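PDB 4DZ4: agmatinase from Burkholderia thailandensis, which probably catalyses the manganese-dependent hydrolysis of agmatine to putrescine and urea. Local coordinates for residues B[31-36]-B[76-81]; B[129-134]-B[282-287]; B[198-203]-B[213-218]. All blocks are in the same frame, centred on the assembly; numbering follows the deposited sequence.

Contact 1: residues B[31-36]-B[76-81]; sequences GVLSFM and ASVQLA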
# COMPACT_ATOMS: atom_id res chain seq x y z
N GLY B 31 -23.17 7.74 -2.61
CA GLY B 31 -23.98 8.58 -1.73
C GLY B 31 -23.18 9.51 -0.84
O GLY B 31 -22.02 9.25 -0.53
N VAL B 32 -23.81 10.60 -0.39
CA VAL B 32 -23.08 11.61 0.43
C VAL B 32 -22.55 10.96 1.71
O VAL B 32 -23.26 10.23 2.39
CB VAL B 32 -23.93 12.84 0.74
CG1 VAL B 32 -23.18 13.76 1.71
CG2 VAL B 32 -24.27 13.59 -0.54
N LEU B 33 -21.26 11.19 1.99
CA LEU B 33 -20.56 10.48 3.07
C LEU B 33 -20.53 11.27 4.40
O LEU B 33 -19.46 11.54 4.95
CB LEU B 33 -19.11 10.16 2.62
CG LEU B 33 -18.95 9.30 1.36
CD1 LEU B 33 -17.50 9.29 0.87
CD2 LEU B 33 -19.48 7.87 1.56
N SER B 34 -21.71 11.61 4.93
CA SER B 34 -21.76 12.11 6.32
C SER B 34 -21.69 10.92 7.27
O SER B 34 -21.82 9.77 6.85
CB SER B 34 -23.06 12.87 6.56
OG SER B 34 -24.12 11.95 6.38
N PHE B 35 -21.47 11.17 8.56
CA PHE B 35 -21.34 10.06 9.47
C PHE B 35 -22.65 9.27 9.59
O PHE B 35 -23.67 9.82 9.95
CB PHE B 35 -20.86 10.46 10.88
CG PHE B 35 -20.67 9.27 11.77
CD1 PHE B 35 -19.52 8.48 11.65
CD2 PHE B 35 -21.69 8.87 12.64
CE1 PHE B 35 -19.38 7.34 12.43
CE2 PHE B 35 -21.56 7.74 13.43
CZ PHE B 35 -20.40 6.96 13.32
N MET B 36 -22.59 7.98 9.28
CA MET B 36 -23.77 7.10 9.24
C MET B 36 -24.92 7.74 8.46
O MET B 36 -26.11 7.54 8.78
CB MET B 36 -24.20 6.65 10.67
CG MET B 36 -23.29 5.53 11.17
SD MET B 36 -23.74 4.94 12.79
CE MET B 36 -25.10 3.84 12.36
N ALA B 76 -15.78 5.28 6.58
CA ALA B 76 -15.82 3.93 7.12
C ALA B 76 -17.16 3.56 7.76
O ALA B 76 -17.34 2.41 8.18
CB ALA B 76 -14.72 3.77 8.16
N SER B 77 -18.06 4.53 7.88
CA SER B 77 -19.33 4.30 8.57
C SER B 77 -20.46 3.82 7.62
O SER B 77 -21.57 3.57 8.07
CB SER B 77 -19.77 5.57 9.33
OG SER B 77 -20.22 6.57 8.40
N VAL B 78 -20.16 3.71 6.33
CA VAL B 78 -21.22 3.37 5.32
C VAL B 78 -21.95 2.07 5.58
O VAL B 78 -23.19 2.00 5.45
CB VAL B 78 -20.75 3.51 3.85
CG1 VAL B 78 -20.35 4.94 3.56
CG2 VAL B 78 -19.57 2.60 3.53
N GLN B 79 -21.23 1.02 5.96
CA GLN B 79 -21.92 -0.24 6.19
C GLN B 79 -22.81 -0.19 7.42
O GLN B 79 -23.85 -0.81 7.46
CB GLN B 79 -20.91 -1.36 6.37
CG GLN B 79 -20.23 -1.80 5.10
CD GLN B 79 -19.23 -2.89 5.44
OE1 GLN B 79 -19.57 -4.06 5.43
NE2 GLN B 79 -18.01 -2.49 5.80
N LEU B 80 -22.36 0.53 8.45
CA LEU B 80 -23.11 0.65 9.69
C LEU B 80 -24.46 1.33 9.46
O LEU B 80 -25.43 1.08 10.21
CB LEU B 80 -22.28 1.44 10.72
CG LEU B 80 -21.13 0.61 11.32
CD1 LEU B 80 -20.11 1.57 11.90
CD2 LEU B 80 -21.63 -0.34 12.41
N ALA B 81 -24.55 2.15 8.42
CA ALA B 81 -25.84 2.79 8.08
C ALA B 81 -26.85 1.85 7.38
O ALA B 81 -28.06 2.16 7.32
CB ALA B 81 -25.60 4.05 7.24
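Met-36 reaches segment 76-81 with CG set opposite its carbonyl carbon (chi1 -78°), a straight second torsion and a bend at the thioether (chi3 81°). The bend turns the methyl CE onto Leu-80. Met-36 CE stops 3.5 Å from Leu-80 O and 4.0 Å from Leu-80 CB, so the methyl meets both main chain and side chain.

Ser-77 holds its hydroxyl between its own backbone N and carbonyl carbon. From there OG accepts the amide of Met-36. The bond from Met-36 N to Ser-77 OG is 2.9 Å long and nearly straight, at 168°. The same OG is bonded to Arg-74 O in helix 69-76. One buried hydroxyl thus ties the loop of segment 31-36 to the end of that helix.

The Phe-35 ring comes back to the same serine, although its CB points away. Phe-35 CE1 lies 3.6 Å from Ser-77 CB. Further along, the Leu-33 and Val-78 side chains slant across each other, Leu-33 CD2 touching Val-78 CG1 at 3.7 Å. At the other end, Ala-81 CB rests 3.8 Å from Met-36 O. Apart from the single hydrogen bond, the contact is mainly apolar.

Two loops are joined here, one leading into strand 39-40 and one leaving helix 69-76. Val-78 also packs on Phe-62 of a second subunit, and Leu-33 on Ser-71 of a third. Within the chain, helix 300-323 lies against the contact: Phe-35 touches Ala-309, Met-36 touches Cys-310 and Leu-80 touches Ala-306, while Asp-100 of strand 98-103 takes the amide of Phe-35.

Contact 2: residues B[129-134]-B[282-287]; sequences DARMLT and NLIGAD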
# COMPACT_ATOMS: atom_id res chain seq x y z
N ASP B 129 -28.41 21.84 24.05
CA ASP B 129 -28.71 20.60 24.78
C ASP B 129 -28.53 19.26 24.01
O ASP B 129 -28.78 18.20 24.58
CB ASP B 129 -30.10 20.63 25.41
CG ASP B 129 -30.28 21.79 26.37
OD1 ASP B 129 -29.27 22.29 26.92
OD2 ASP B 129 -31.44 22.19 26.57
N ALA B 130 -28.12 19.29 22.75
CA ALA B 130 -27.61 18.06 22.11
C ALA B 130 -26.35 17.57 22.83
O ALA B 130 -25.63 18.36 23.42
CB ALA B 130 -27.31 18.30 20.63
N ARG B 131 -26.12 16.26 22.80
CA ARG B 131 -24.84 15.68 23.24
C ARG B 131 -23.87 15.82 22.07
O ARG B 131 -24.30 15.85 20.91
CB ARG B 131 -24.97 14.19 23.51
CG ARG B 131 -26.06 13.76 24.47
CD ARG B 131 -25.77 14.18 25.89
NE ARG B 131 -26.73 13.51 26.77
CZ ARG B 131 -26.83 13.73 28.08
NH1 ARG B 131 -26.05 14.62 28.68
NH2 ARG B 131 -27.73 13.05 28.77
N MET B 132 -22.58 15.84 22.38
CA MET B 132 -21.53 15.87 21.35
C MET B 132 -20.86 14.51 21.22
O MET B 132 -20.42 13.94 22.21
CB MET B 132 -20.46 16.92 21.64
CG MET B 132 -20.98 18.34 21.51
SD MET B 132 -19.65 19.54 21.79
CE MET B 132 -18.59 19.31 20.35
N LEU B 133 -20.82 14.00 20.00
CA LEU B 133 -19.95 12.87 19.65
C LEU B 133 -18.92 13.40 18.64
O LEU B 133 -19.26 13.69 17.49
CB LEU B 133 -20.82 11.76 19.02
CG LEU B 133 -20.08 10.49 18.60
CD1 LEU B 133 -19.18 9.99 19.69
CD2 LEU B 133 -21.07 9.40 18.15
N THR B 134 -17.68 13.57 19.09
CA THR B 134 -16.71 14.28 18.28
C THR B 134 -15.67 13.31 17.70
O THR B 134 -15.21 12.42 18.39
CB THR B 134 -16.05 15.39 19.11
OG1 THR B 134 -17.08 16.22 19.68
CG2 THR B 134 -15.16 16.30 18.22
N ASN B 282 -23.81 7.66 33.17
CA ASN B 282 -24.34 8.98 32.85
C ASN B 282 -23.43 9.67 31.82
O ASN B 282 -22.65 10.56 32.13
CB ASN B 282 -24.46 9.80 34.13
CG ASN B 282 -25.08 11.16 33.90
OD1 ASN B 282 -25.62 11.44 32.83
ND2 ASN B 282 -24.96 12.03 34.89
N LEU B 283 -23.54 9.21 30.58
CA LEU B 283 -22.62 9.61 29.53
C LEU B 283 -23.07 10.96 28.96
O LEU B 283 -24.13 11.05 28.34
CB LEU B 283 -22.64 8.53 28.46
CG LEU B 283 -21.80 8.81 27.23
CD1 LEU B 283 -20.31 8.81 27.58
CD2 LEU B 283 -22.11 7.80 26.13
N ILE B 284 -22.27 12.00 29.20
CA ILE B 284 -22.64 13.40 28.83
C ILE B 284 -22.10 13.82 27.46
O ILE B 284 -22.59 14.79 26.88
CB ILE B 284 -22.09 14.42 29.86
CG1 ILE B 284 -20.54 14.51 29.75
CG2 ILE B 284 -22.53 14.03 31.25
CD1 ILE B 284 -19.88 15.63 30.52
N GLY B 285 -21.10 13.10 26.97
CA GLY B 285 -20.37 13.47 25.75
C GLY B 285 -19.31 12.43 25.48
O GLY B 285 -18.91 11.69 26.38
N ALA B 286 -18.82 12.39 24.25
CA ALA B 286 -17.79 11.39 23.89
C ALA B 286 -16.99 11.83 22.68
O ALA B 286 -17.44 12.67 21.91
CB ALA B 286 -18.41 10.02 23.63
N ASP B 287 -15.82 11.21 22.50
CA ASP B 287 -15.07 11.42 21.28
C ASP B 287 -14.29 10.16 20.91
O ASP B 287 -14.12 9.27 21.74
CB ASP B 287 -14.20 12.71 21.37
CG ASP B 287 -13.13 12.64 22.44
OD1 ASP B 287 -12.45 11.59 22.58
OD2 ASP B 287 -12.94 13.65 23.15
O HOH W 1 -26.67 13.89 31.59
O HOH W 2 -22.12 16.52 24.98
O HOH W 3 -17.38 15.55 22.32
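The guanidinium of Arg-131 has Leu-283 O over one face, 3.8 Å above its centre. Water 1 sits at its edge, in the plane. NH1 donates to this water, which donates in turn to Asn-282 OD1. A bend at chi2 (-70°) lays the arginine chain along the other strand, with Arg-131 CD 3.4 Å from Ile-284 O. Leu-283 O takes its hydrogen bond from Trp-316 NE1 of helix 300-323.

Next to the arginine the strands are joined through water 2. Water 2 accepts from Met-132 N at 2.7 Å and donates to Ile-284 O at 2.6 Å. Direct bonds then take over: Ala-286 N to Met-132 O and Thr-134 N to Ala-286 O, each 3.0 Å. Ala-286 O is gripped twice, since water 3 donates to it while also bonding Thr-134 OG1.

Leu-133 CD1 meets Ala-286 CB at 4.0 Å on the side of helix 300-323. Thr-134 and Asp-287 lie on the other face, against Leu-145. Tyr-242, Thr-244 and Thr-142 bond the Asp-287 carboxylate. The Asp-287 side chain is about 5 Å from that of the manganese ligand His-139. These are adjacent parallel strands in the middle of the arginase-type alpha/beta sheet, running toward the metal site.

Contact 3: residues B[198-203]-B[213-218]; sequences VQVGIR and NVLDAA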
# COMPACT_ATOMS: atom_id res chain seq x y z
N VAL B 198 -11.13 6.66 34.95
CA VAL B 198 -10.52 5.36 34.66
C VAL B 198 -9.90 5.35 33.27
O VAL B 198 -10.49 5.88 32.30
CB VAL B 198 -11.54 4.20 34.86
CG1 VAL B 198 -12.76 4.37 33.93
CG2 VAL B 198 -10.86 2.84 34.67
N GLN B 199 -8.73 4.71 33.18
CA GLN B 199 -8.00 4.63 31.93
C GLN B 199 -7.86 3.14 31.59
O GLN B 199 -7.45 2.36 32.44
CB GLN B 199 -6.65 5.32 32.08
CG GLN B 199 -6.82 6.83 32.34
CD GLN B 199 -5.51 7.57 32.53
OE1 GLN B 199 -4.65 7.17 33.33
NE2 GLN B 199 -5.33 8.65 31.76
N VAL B 200 -8.23 2.78 30.37
CA VAL B 200 -8.42 1.38 29.98
C VAL B 200 -7.56 1.05 28.75
O VAL B 200 -7.65 1.73 27.72
CB VAL B 200 -9.90 1.10 29.62
CG1 VAL B 200 -10.08 -0.39 29.29
CG2 VAL B 200 -10.84 1.48 30.78
N GLY B 201 -6.75 -0.01 28.85
CA GLY B 201 -5.88 -0.44 27.76
C GLY B 201 -4.47 0.13 27.84
O GLY B 201 -3.63 -0.11 26.96
N ILE B 202 -4.20 0.88 28.91
CA ILE B 202 -2.89 1.51 29.15
C ILE B 202 -1.74 0.51 29.03
O ILE B 202 -1.81 -0.61 29.53
CB ILE B 202 -2.82 2.22 30.53
CG1 ILE B 202 -3.88 3.34 30.61
CG2 ILE B 202 -1.38 2.73 30.79
CD1 ILE B 202 -3.63 4.52 29.65
N ARG B 203 -0.68 0.91 28.34
CA ARG B 203 0.49 0.05 28.22
C ARG B 203 1.73 0.90 27.95
O ARG B 203 2.68 0.45 27.27
CB ARG B 203 0.28 -1.03 27.17
CG ARG B 203 -0.22 -0.55 25.82
CD ARG B 203 -0.61 -1.76 24.97
NE ARG B 203 -1.00 -1.42 23.58
CZ ARG B 203 -2.18 -0.94 23.18
NH1 ARG B 203 -2.38 -0.74 21.87
NH2 ARG B 203 -3.17 -0.67 24.03
N ASN B 213 -7.56 5.81 38.17
CA ASN B 213 -7.61 4.34 38.13
C ASN B 213 -7.15 3.83 36.77
O ASN B 213 -7.62 4.32 35.75
CB ASN B 213 -9.01 3.85 38.41
CG ASN B 213 -9.51 4.33 39.75
OD1 ASN B 213 -9.07 3.84 40.79
ND2 ASN B 213 -10.40 5.32 39.75
N VAL B 214 -6.23 2.85 36.77
CA VAL B 214 -5.67 2.34 35.49
C VAL B 214 -5.97 0.84 35.40
O VAL B 214 -5.64 0.08 36.32
CB VAL B 214 -4.14 2.57 35.41
CG1 VAL B 214 -3.52 1.88 34.19
CG2 VAL B 214 -3.82 4.07 35.37
N LEU B 215 -6.60 0.45 34.30
CA LEU B 215 -6.83 -0.95 33.97
C LEU B 215 -5.97 -1.18 32.73
O LEU B 215 -6.38 -0.85 31.62
CB LEU B 215 -8.32 -1.23 33.71
CG LEU B 215 -9.32 -0.80 34.80
CD1 LEU B 215 -10.76 -1.11 34.41
CD2 LEU B 215 -8.95 -1.49 36.13
N ASP B 216 -4.76 -1.70 32.93
CA ASP B 216 -3.83 -1.76 31.80
C ASP B 216 -4.23 -2.85 30.79
O ASP B 216 -5.14 -3.66 31.06
CB ASP B 216 -2.35 -1.79 32.25
CG ASP B 216 -1.92 -3.08 32.94
OD1 ASP B 216 -2.66 -4.10 32.98
OD2 ASP B 216 -0.77 -3.07 33.47
N ALA B 217 -3.63 -2.81 29.60
CA ALA B 217 -3.94 -3.82 28.60
C ALA B 217 -3.85 -5.25 29.17
O ALA B 217 -4.75 -6.06 28.96
CB ALA B 217 -3.04 -3.66 27.37
N ALA B 218 -2.78 -5.56 29.91
CA ALA B 218 -2.63 -6.90 30.49
C ALA B 218 -3.80 -7.24 31.41
O ALA B 218 -4.27 -8.39 31.43
CB ALA B 218 -1.33 -7.03 31.26
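Backbone bonds zip strand 198-200 to the parallel strand 213-216: Gln-199 bonds Asn-213 through its N and Leu-215 through its O. Gln-199 N donates to Asn-213 O at 2.8 Å, and Gln-199 O accepts from Leu-215 N at the same length. Gly-201 N then donates to Leu-215 O at 2.9 Å. CA-H...O contacts run beside these bonds, as from Val-200 CA to Leu-215 O. A fourth bond, from Ala-217 N to Ile-202 O at 2.9 Å, reaches past the strand into the first residue of helix 217-223. Its donor stands 30° off the carbonyl plane.

On one face of the strand pair, Val-198 CG2 touches Leu-215 CG at 4.0 Å. On the other, Val-214 CG2 touches Gln-199 OE1. Val-214 CG1 lies opposite its backbone N (chi1 172°). Ile-202 comes over this methyl from beyond the corner at Gly-201. Its CB is 3.7 Å from Val-214 CG1, and the two side chains cross at about a right angle.

Two charged side chains, Arg-203 and Asp-216, lie near that corner. Arg-203 NH2 returns to Gly-201 O at 3.0 Å, with that oxygen in the guanidinium plane. Arg-203 also bonds Cys-249 O through NH2 and Val-262 O through NH1, while Asp-216, the N-cap of helix 217-223, takes Trp-219 N with OD1 and bonds Tyr-86 of a neighbouring subunit with OD2.

Beyond the corner the chain passes close to the metal site, where the Ile-202 side chain is about 4 Å from that of the manganese ligand Asp-163. The buried arginine charge is met by main-chain carbonyls, which probably stabilise it. The Asp-216 carboxylate serves both a helix start and a subunit interface.

Contacts 2 and 3 belong to one parallel sheet, contact 2 at its middle and contact 3 at one edge of the sheet within this chain, where 213-216 is the outermost strand. Contact 1 lies off the sheet, between loops. All three are largely buried, but no other chain touches the segments of contact 2, whereas contacts 1 and 3 both reach neighbouring subunits. Helix 300-323 packs on contacts 1 and 2. Contacts 1 and 3 lie on opposite sides of the chain's centre, 31 Å apart between centres. Contact 1 relies on one side-chain hydrogen bond and apolar packing, contact 2 on backbone bonds and waters, and contact 3 on backbone bonds, a helix cap and a buried arginine.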